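Local atomic coordinates of putative cytochrome P450 154A1 (Streptomyces coelicolor, PDB entry 1ODO), a protein that belongs to the cytochrome P450 family and carries a haem, protoporphyrin IX containing iron, in a buried pocket of its largely helical fold. Residues E281-E286 against L345-G350. Numbering follows the deposited sequence.
Sequences ETLRHE and LAFGHG. With HEM (protoporphyrin IX containing Fe), chain B.
L283 reaches from the K helix (275-285) to A346 and F347 in the haem-binding loop that precedes helix 357-374. Its two methyls part company: L283 CD1 meets the F347 ring 3.6 Å from CE1, the side chains slanting across one another. L283 CD2 instead approaches the haem vinyl carbon CBC at 3.4 Å. With CG anti to the carbonyl carbon and beside the backbone N (chi1 -71°), the leucine branches with CD1 toward the F347 ring and CD2 toward the haem. The A346 methyl lies against the base of the leucine, its CB 3.9 Å from L283 CB and 3.4 Å from the L283 carbonyl O. The phenyl of F347 passes the contact on to the porphyrin, F347 CE2 lying 3.6 Å from haem C3C, while A357 and R361 of helix 357-374 also touch this side chain. A type I turn from L345 to G348, closed by the bond from G348 N to L345 O, presents A346 and F347 together; G348 follows with CA 4.0 Å from haem CBD, a propionate carbon. On the helix, R284 has its CB pointing away from the loop and grips E281 side-on, NE to OE1 at 2.8 Å and NH2 to OE2, both oxygens met from above the carboxylate plane. This is the Glu-x-x-Arg pair of P450 K helices; R339 adds a salt bridge to E281, and R284 NH1 bonds to the carbonyls of N323 and A332. No hydrogen bond joins the two segments: helix and haem loop meet through buried apolar packing, in which the E281-R284 salt bridge takes no part.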
ATOM      1  N   GLU A 281      13.504   1.105  -7.235  1.00 11.34           N
ATOM      2  CA  GLU A 281      13.091   1.757  -8.469  1.00 11.45           C
ATOM      3  C   GLU A 281      11.643   1.385  -8.791  1.00 11.14           C
ATOM      4  O   GLU A 281      10.924   2.166  -9.411  1.00 10.92           O
ATOM      5  CB  GLU A 281      14.010   1.372  -9.633  1.00 11.74           C
ATOM      6  CG  GLU A 281      13.584   1.975 -10.971  1.00 11.52           C
ATOM      7  CD  GLU A 281      13.747   3.494 -11.038  1.00 13.70           C
ATOM      8  OE1 GLU A 281      13.825   4.160  -9.980  1.00 11.07           O
ATOM      9  OE2 GLU A 281      13.786   4.023 -12.168  1.00 14.19           O
ATOM     10  N   THR A 282      11.220   0.189  -8.382  1.00  9.49           N
ATOM     11  CA  THR A 282       9.846  -0.243  -8.638  1.00  9.87           C
ATOM     12  C   THR A 282       8.932   0.615  -7.762  1.00  9.70           C
ATOM     13  O   THR A 282       7.863   1.056  -8.188  1.00 11.35           O
ATOM     14  CB  THR A 282       9.635  -1.740  -8.285  1.00  9.56           C
ATOM     15  OG1 THR A 282      10.455  -2.558  -9.134  1.00 10.13           O
ATOM     16  CG2 THR A 282       8.163  -2.137  -8.477  1.00 10.01           C
ATOM     17  N   LEU A 283       9.366   0.863  -6.533  1.00 10.50           N
ATOM     18  CA  LEU A 283       8.583   1.675  -5.604  1.00 10.99           C
ATOM     19  C   LEU A 283       8.437   3.099  -6.140  1.00 10.96           C
ATOM     20  O   LEU A 283       7.423   3.761  -5.924  1.00 11.70           O
ATOM     21  CB  LEU A 283       9.260   1.693  -4.234  1.00  9.26           C
ATOM     22  CG  LEU A 283       9.169   0.361  -3.485  1.00 11.82           C
ATOM     23  CD1 LEU A 283      10.052   0.358  -2.241  1.00  8.53           C
ATOM     24  CD2 LEU A 283       7.720   0.128  -3.109  1.00 12.09           C
ATOM     25  N   ARG A 284       9.452   3.571  -6.853  1.00 10.42           N
ATOM     26  CA  ARG A 284       9.394   4.920  -7.404  1.00 10.65           C
ATOM     27  C   ARG A 284       8.564   4.974  -8.685  1.00 10.21           C
ATOM     28  O   ARG A 284       7.653   5.790  -8.809  1.00  9.79           O
ATOM     29  CB  ARG A 284      10.804   5.434  -7.721  1.00 11.10           C
ATOM     30  CG  ARG A 284      10.836   6.888  -8.233  1.00 11.20           C
ATOM     31  CD  ARG A 284      12.180   7.230  -8.883  1.00 12.28           C
ATOM     32  NE  ARG A 284      12.331   6.544 -10.166  1.00 12.73           N
ATOM     33  CZ  ARG A 284      11.704   6.907 -11.281  1.00 14.30           C
ATOM     34  NH1 ARG A 284      10.893   7.958 -11.276  1.00 14.48           N
ATOM     35  NH2 ARG A 284      11.862   6.202 -12.395  1.00 15.99           N
ATOM     36  N   HIS A 285       8.899   4.089  -9.623  1.00  9.56           N
ATOM     37  CA  HIS A 285       8.243   3.987 -10.929  1.00 10.56           C
ATOM     38  C   HIS A 285       6.798   3.476 -10.948  1.00 10.84           C
ATOM     39  O   HIS A 285       5.964   3.981 -11.709  1.00 11.02           O
ATOM     40  CB  HIS A 285       9.130   3.122 -11.842  1.00 10.05           C
ATOM     41  CG  HIS A 285       8.807   3.232 -13.301  1.00 13.04           C
ATOM     42  ND1 HIS A 285       8.188   2.221 -14.004  1.00 12.48           N
ATOM     43  CD2 HIS A 285       9.033   4.227 -14.192  1.00 11.94           C
ATOM     44  CE1 HIS A 285       8.047   2.586 -15.266  1.00 13.12           C
ATOM     45  NE2 HIS A 285       8.552   3.800 -15.406  1.00 15.29           N
ATOM     46  N   GLU A 286       6.500   2.472 -10.132  1.00  9.85           N
ATOM     47  CA  GLU A 286       5.145   1.924 -10.080  1.00 12.29           C
ATOM     48  C   GLU A 286       4.775   1.558  -8.647  1.00 12.37           C
ATOM     49  O   GLU A 286       4.627   0.381  -8.314  1.00 12.20           O
ATOM     50  CB  GLU A 286       5.027   0.690 -10.978  1.00 11.93           C
ATOM     51  CG  GLU A 286       5.246   0.978 -12.458  1.00 13.29           C
ATOM     52  CD  GLU A 286       4.121   1.784 -13.093  1.00 14.39           C
ATOM     53  OE1 GLU A 286       3.225   2.274 -12.368  1.00 13.54           O
ATOM     54  OE2 GLU A 286       4.140   1.930 -14.331  1.00 15.41           O
ATOM     55  N   LEU A 345       8.336   8.495  -2.754  1.00  7.55           N
ATOM     56  CA  LEU A 345       7.297   8.685  -1.745  1.00  8.96           C
ATOM     57  C   LEU A 345       6.297   7.528  -1.685  1.00 10.78           C
ATOM     58  O   LEU A 345       5.162   7.705  -1.242  1.00 10.88           O
ATOM     59  CB  LEU A 345       6.545   9.990  -2.025  1.00  8.89           C
ATOM     60  CG  LEU A 345       7.323  11.270  -1.704  1.00 10.34           C
ATOM     61  CD1 LEU A 345       6.623  12.481  -2.301  1.00  9.11           C
ATOM     62  CD2 LEU A 345       7.435  11.413  -0.191  1.00 11.79           C
ATOM     63  N   ALA A 346       6.711   6.344  -2.126  1.00  9.86           N
ATOM     64  CA  ALA A 346       5.814   5.191  -2.102  1.00  9.34           C
ATOM     65  C   ALA A 346       5.331   4.872  -0.683  1.00  9.15           C
ATOM     66  O   ALA A 346       4.212   4.389  -0.495  1.00  9.12           O
ATOM     67  CB  ALA A 346       6.511   3.971  -2.703  1.00 10.49           C
ATOM     68  N   PHE A 347       6.176   5.147   0.309  1.00  9.61           N
ATOM     69  CA  PHE A 347       5.840   4.888   1.712  1.00  9.33           C
ATOM     70  C   PHE A 347       5.466   6.144   2.488  1.00 10.06           C
ATOM     71  O   PHE A 347       5.270   6.094   3.700  1.00  9.83           O
ATOM     72  CB  PHE A 347       7.023   4.235   2.425  1.00  9.24           C
ATOM     73  CG  PHE A 347       7.341   2.847   1.947  1.00 11.36           C
ATOM     74  CD1 PHE A 347       8.622   2.529   1.498  1.00 10.93           C
ATOM     75  CD2 PHE A 347       6.380   1.842   1.998  1.00 10.85           C
ATOM     76  CE1 PHE A 347       8.942   1.227   1.111  1.00  9.70           C
ATOM     77  CE2 PHE A 347       6.691   0.541   1.613  1.00  9.38           C
ATOM     78  CZ  PHE A 347       7.978   0.234   1.169  1.00  9.54           C
ATOM     79  N   GLY A 348       5.370   7.272   1.800  1.00 10.11           N
ATOM     80  CA  GLY A 348       5.025   8.495   2.492  1.00 10.24           C
ATOM     81  C   GLY A 348       6.273   9.213   2.965  1.00 10.89           C
ATOM     82  O   GLY A 348       7.375   8.953   2.482  1.00 10.81           O
ATOM     83  N   HIS A 349       6.107  10.107   3.932  1.00 11.40           N
ATOM     84  CA  HIS A 349       7.229  10.869   4.464  1.00 10.93           C
ATOM     85  C   HIS A 349       6.812  11.445   5.801  1.00 11.88           C
ATOM     86  O   HIS A 349       5.687  11.903   5.951  1.00 13.26           O
ATOM     87  CB  HIS A 349       7.560  12.010   3.490  1.00 11.68           C
ATOM     88  CG  HIS A 349       8.757  12.821   3.880  1.00 11.20           C
ATOM     89  ND1 HIS A 349       8.657  14.094   4.399  1.00 13.22           N
ATOM     90  CD2 HIS A 349      10.081  12.548   3.807  1.00 11.02           C
ATOM     91  CE1 HIS A 349       9.868  14.571   4.627  1.00 12.44           C
ATOM     92  NE2 HIS A 349      10.750  13.653   4.276  1.00 14.60           N
ATOM     93  N   GLY A 350       7.708  11.420   6.780  1.00 12.16           N
ATOM     94  CA  GLY A 350       7.351  11.966   8.076  1.00 12.66           C
ATOM     95  C   GLY A 350       6.922  10.949   9.116  1.00 12.26           C
ATOM     96  O   GLY A 350       7.244   9.764   9.014  1.00 13.27           O
TER
HETATM   97  CHA HEM B1407       0.939   3.648   6.052  1.00 13.23           C
HETATM   98  CHB HEM B1407       1.612  -0.860   7.604  1.00 10.62           C
HETATM   99  CHC HEM B1407       3.104  -2.162   3.200  1.00 11.97           C
HETATM  100  CHD HEM B1407       2.404   2.336   1.663  1.00 10.84           C
HETATM  101  C1A HEM B1407       0.999   2.555   6.881  1.00 11.83           C
HETATM  102  C2A HEM B1407       0.639   2.525   8.295  1.00 12.21           C
HETATM  103  C3A HEM B1407       0.820   1.269   8.727  1.00 12.56           C
HETATM  104  C4A HEM B1407       1.305   0.476   7.605  1.00 11.45           C
HETATM  105  CMA HEM B1407       0.571   0.713  10.140  1.00 12.77           C
HETATM  106  CAA HEM B1407       0.140   3.748   9.093  1.00 11.43           C
HETATM  107  CBA HEM B1407       1.325   4.590   9.600  1.00 13.19           C
HETATM  108  CGA HEM B1407       0.953   5.840  10.395  1.00 12.61           C
HETATM  109  O1A HEM B1407      -0.104   6.453  10.009  1.00 11.97           O
HETATM  110  O2A HEM B1407       1.679   6.177  11.328  1.00 13.65           O
HETATM  111  C1B HEM B1407       2.066  -1.610   6.552  1.00 10.88           C
HETATM  112  C2B HEM B1407       2.362  -3.030   6.625  1.00 12.30           C
HETATM  113  C3B HEM B1407       2.785  -3.405   5.384  1.00 12.00           C
HETATM  114  C4B HEM B1407       2.753  -2.231   4.542  1.00 10.76           C
HETATM  115  CMB HEM B1407       2.207  -3.896   7.893  1.00 12.41           C
HETATM  116  CAB HEM B1407       3.227  -4.797   4.891  1.00 11.92           C
HETATM  117  CBB HEM B1407       4.511  -5.327   5.550  1.00 17.57           C
HETATM  118  C1C HEM B1407       3.050  -1.033   2.395  1.00 10.22           C
HETATM  119  C2C HEM B1407       3.422  -1.017   0.972  1.00 10.85           C
HETATM  120  C3C HEM B1407       3.221   0.247   0.536  1.00  9.99           C
HETATM  121  C4C HEM B1407       2.738   1.008   1.670  1.00 10.72           C
HETATM  122  CMC HEM B1407       3.931  -2.275   0.202  1.00  8.45           C
HETATM  123  CAC HEM B1407       3.418   0.883  -0.866  1.00 10.21           C
HETATM  124  CBC HEM B1407       4.735   0.579  -1.589  1.00  9.07           C
HETATM  125  C1D HEM B1407       1.943   3.092   2.704  1.00 12.34           C
HETATM  126  C2D HEM B1407       1.588   4.491   2.636  1.00 12.80           C
HETATM  127  C3D HEM B1407       1.166   4.862   3.868  1.00 12.54           C
HETATM  128  C4D HEM B1407       1.271   3.694   4.712  1.00 13.26           C
HETATM  129  CMD HEM B1407       1.675   5.354   1.362  1.00 12.79           C
HETATM  130  CAD HEM B1407       0.647   6.254   4.265  1.00 16.04           C
HETATM  131  CBD HEM B1407       1.657   7.405   4.333  1.00 17.12           C
HETATM  132  CGD HEM B1407       0.873   8.653   4.677  1.00 16.08           C
HETATM  133  O1D HEM B1407       0.724   9.521   3.808  1.00 14.98           O
HETATM  134  O2D HEM B1407       0.381   8.702   5.828  1.00 17.29           O
HETATM  135  NA  HEM B1407       1.407   1.300   6.495  1.00 11.11           N
HETATM  136  NB  HEM B1407       2.306  -1.145   5.263  1.00 10.62           N
HETATM  137  NC  HEM B1407       2.643   0.216   2.795  1.00 10.01           N
HETATM  138  ND  HEM B1407       1.738   2.604   3.991  1.00 11.20           N
HETATM  139 FE   HEM B1407       2.033   0.762   4.634  1.00 11.03          FE